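Long-range contact in metallo-beta-lactamase (Serratia marcescens, PDB 5B15), which hydrolyses the beta-lactam ring of antibiotics, probably including carbapenems, at a zinc-dependent active site of the subclass B3 type: residues 70-75 with 148-153. Numbering follows the deposited sequence.
Sequences STHSHE and PGHTEG. With ZN (zinc ion), chain B; NA (sodium ion), chain E; DQM ((2~{S},3~{R},4~{S})-2-[(2~{S},3~{R})-1,3-bis(oxidanyl)-1-oxidanylidene-butan-2-yl]-3-methyl-4-[(3~{S},5~{S})-5-[(sulfamoylamino)methyl]pyrrolidin-3-yl]sulfanyl-3,4-dihydro-2~{H}-pyrrole-5-carboxylic acid), chain N.
H150 sets the CD2 edge of its ring over one face of H72, 3.1 Å above that plane, in an offset edge-to-face pair with planes at 73°. A zinc ion joins the rings, bound by H72 NE2 at 2.0 Å and by H74 ND1 and H150 NE2, each at 2.1 Å. A water is the fourth ligand and is hydrogen-bonded to OAI of the bound DQM, whose structure is that expected of hydrolysed doripenem. H72 and H74 belong to the HxHxDH motif of metallo-beta-lactamases; D76 and H77 bind the second zinc. The outer nitrogens are held too: H72 ND1 by D174, H74 NE2 by D111, H150 ND1 by T177 O. With the zinc bonds, these probably fix the rotation of each ring.

T151 packs against both H72 and H74. With chi1 at 65°, its OG1 turns toward H72 CB, 3.3 Å away, and is hydrogen-bonded to N98. This leaves CG2 anti to the carbonyl carbon, 3.5 Å from H74 NE2. A sodium ion ties the backbones together through S70 O, T71 O and G153 O; a water that donates to S70 OG is a fourth ligand.

The contact is buried at the edge of the αβ/βα metallo-beta-lactamase fold, where the zinc site lies. Loop 70-75 leads from strand 65-69 of one mixed sheet into helix 75-78, and loop 148-153 connects strands 140-146 and 155-163 of the other.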
loop_
_atom_site.group_PDB
_atom_site.type_symbol
_atom_site.label_atom_id
_atom_site.label_comp_id
_atom_site.label_asym_id
_atom_site.label_seq_id
_atom_site.Cartn_x
_atom_site.Cartn_y
_atom_site.Cartn_z
ATOM N N SER A 70 -6.886 0.937 0.975
ATOM C CA SER A 70 -5.868 1.501 1.844
ATOM C C SER A 70 -4.956 0.439 2.424
ATOM O O SER A 70 -5.464 -0.527 3.019
ATOM C CB SER A 70 -6.546 2.283 2.999
ATOM O OG SER A 70 -5.598 2.763 3.928
ATOM N N THR A 71 -3.644 0.630 2.317
ATOM C CA THR A 71 -2.697 -0.177 3.076
ATOM C C THR A 71 -2.782 0.197 4.545
ATOM O O THR A 71 -3.182 -0.621 5.401
ATOM C CB THR A 71 -1.248 -0.010 2.542
ATOM O OG1 THR A 71 -0.912 1.374 2.504
ATOM C CG2 THR A 71 -1.071 -0.678 1.192
ATOM N N HIS A 72 -2.395 1.416 4.855
ATOM C CA HIS A 72 -2.562 1.885 6.236
ATOM C C HIS A 72 -2.708 3.393 6.320
ATOM O O HIS A 72 -2.427 4.149 5.387
ATOM C CB HIS A 72 -1.421 1.350 7.120
ATOM C CG HIS A 72 -0.123 2.066 6.961
ATOM N ND1 HIS A 72 0.849 1.644 6.088
ATOM C CD2 HIS A 72 0.339 3.224 7.506
ATOM C CE1 HIS A 72 1.889 2.456 6.171
ATOM N NE2 HIS A 72 1.616 3.416 7.034
ATOM N N SER A 73 -3.133 3.820 7.506
ATOM C CA SER A 73 -3.743 5.141 7.731
ATOM C C SER A 73 -2.735 6.137 8.287
ATOM O O SER A 73 -2.912 6.649 9.393
ATOM C CB SER A 73 -4.952 4.971 8.602
ATOM O OG SER A 73 -4.662 4.199 9.748
ATOM N N HIS A 74 -1.647 6.403 7.541
ATOM C CA HIS A 74 -0.744 7.518 7.825
ATOM C C HIS A 74 -0.767 8.493 6.658
ATOM O O HIS A 74 -1.104 8.116 5.519
ATOM C CB HIS A 74 0.698 7.015 8.037
ATOM C CG HIS A 74 0.880 6.243 9.299
ATOM N ND1 HIS A 74 1.882 5.319 9.445
ATOM C CD2 HIS A 74 0.202 6.252 10.469
ATOM C CE1 HIS A 74 1.840 4.816 10.668
ATOM N NE2 HIS A 74 0.824 5.363 11.307
ATOM N N GLU A 75 -0.334 9.727 6.927
ATOM C CA GLU A 75 -0.462 10.809 5.975
ATOM C C GLU A 75 0.231 10.544 4.672
ATOM O O GLU A 75 -0.231 11.021 3.612
ATOM C CB GLU A 75 0.110 12.118 6.560
ATOM C CG GLU A 75 1.630 12.182 6.685
ATOM C CD GLU A 75 2.153 13.529 7.191
ATOM O OE1 GLU A 75 3.107 13.508 7.990
ATOM O OE2 GLU A 75 1.699 14.563 6.663
ATOM N N PRO A 148 -0.959 -6.349 10.268
ATOM C CA PRO A 148 -0.815 -5.356 11.328
ATOM C C PRO A 148 0.596 -5.261 11.884
ATOM O O PRO A 148 1.449 -6.110 11.637
ATOM C CB PRO A 148 -1.737 -5.890 12.435
ATOM C CG PRO A 148 -1.702 -7.352 12.237
ATOM C CD PRO A 148 -1.684 -7.543 10.738
ATOM N N GLY A 149 0.844 -4.171 12.594
ATOM C CA GLY A 149 2.079 -4.000 13.326
ATOM C C GLY A 149 2.583 -2.578 13.247
ATOM O O GLY A 149 2.732 -1.901 14.245
ATOM N N HIS A 150 2.737 -2.096 12.018
ATOM C CA HIS A 150 3.008 -0.695 11.774
ATOM C C HIS A 150 1.738 0.153 12.078
ATOM O O HIS A 150 1.842 1.262 12.609
ATOM C CB HIS A 150 3.537 -0.548 10.335
ATOM C CG HIS A 150 3.882 0.855 9.924
ATOM N ND1 HIS A 150 5.092 1.458 10.183
ATOM C CD2 HIS A 150 3.169 1.761 9.216
ATOM C CE1 HIS A 150 5.121 2.657 9.608
ATOM N NE2 HIS A 150 3.947 2.880 9.066
ATOM N N THR A 151 0.558 -0.413 11.793
ATOM C CA THR A 151 -0.728 0.089 12.303
ATOM C C THR A 151 -1.561 -1.159 12.591
ATOM O O THR A 151 -1.326 -2.252 12.038
ATOM C CB THR A 151 -1.482 0.944 11.279
ATOM O OG1 THR A 151 -1.872 0.154 10.148
ATOM C CG2 THR A 151 -0.711 2.200 10.881
ATOM N N GLU A 152 -2.628 -1.023 13.374
ATOM C CA GLU A 152 -3.410 -2.210 13.712
ATOM C C GLU A 152 -4.267 -2.714 12.551
ATOM O O GLU A 152 -4.494 -3.920 12.388
ATOM C CB GLU A 152 -4.326 -1.881 14.903
ATOM C CG GLU A 152 -4.995 -3.089 15.505
ATOM C CD GLU A 152 -5.794 -2.731 16.743
ATOM O OE1 GLU A 152 -5.800 -1.533 17.124
ATOM O OE2 GLU A 152 -6.469 -3.660 17.279
ATOM N N GLY A 153 -4.653 -1.806 11.649
ATOM C CA GLY A 153 -5.527 -2.161 10.545
ATOM C C GLY A 153 -4.812 -2.296 9.204
ATOM O O GLY A 153 -5.462 -2.300 8.168
HETATM ZN ZN ZN B . 3.068 4.485 7.990
HETATM NA NA NA E . -6.120 -0.987 5.698
HETATM O OAX DQM N . 7.579 9.873 8.705
HETATM C CAJ DQM N . 7.876 9.035 7.873
HETATM O OAD DQM N . 8.899 9.240 7.097
HETATM C CAX DQM N . 6.956 7.868 7.566
HETATM C CAT DQM N . 6.038 7.614 8.782
HETATM C CAA DQM N . 4.804 8.525 8.705
HETATM O OAI DQM N . 5.612 6.244 8.914
HETATM C CAY DQM N . 7.807 6.711 7.017
HETATM C CAU DQM N . 8.922 6.042 7.857
HETATM C CAB DQM N . 8.956 6.432 9.330
HETATM N NAN DQM N . 6.917 5.615 6.586
HETATM C CAS DQM N . 7.414 4.500 6.901
HETATM C CAR DQM N . 6.765 3.264 6.485
HETATM O OAE DQM N . 5.580 3.330 5.947
HETATM O OAH DQM N . 7.359 2.175 6.650
HETATM C CAZ DQM N . 8.706 4.518 7.677
HETATM S SAQ DQM N . 10.072 3.623 6.913
HETATM C CAW DQM N . 10.030 4.074 5.200
HETATM C CAM DQM N . 10.892 3.077 4.440
HETATM N NAO DQM N . 11.914 3.864 3.756
HETATM C CAV DQM N . 11.369 5.225 3.553
HETATM C CAK DQM N . 10.542 5.470 4.826
HETATM C CAL DQM N . 12.525 6.192 3.285
HETATM N NAP DQM N . 13.878 5.578 3.429
HETATM S SBA DQM N . 14.571 4.810 2.149
HETATM O OAF DQM N . 16.002 4.618 2.345
HETATM O OAG DQM N . 13.884 3.550 1.920
HETATM N NAC DQM N . 14.526 5.792 0.865
HETATM O O HOH W 1 -5.808 1.710 6.467
HETATM O O HOH W 2 4.012 5.619 6.913
#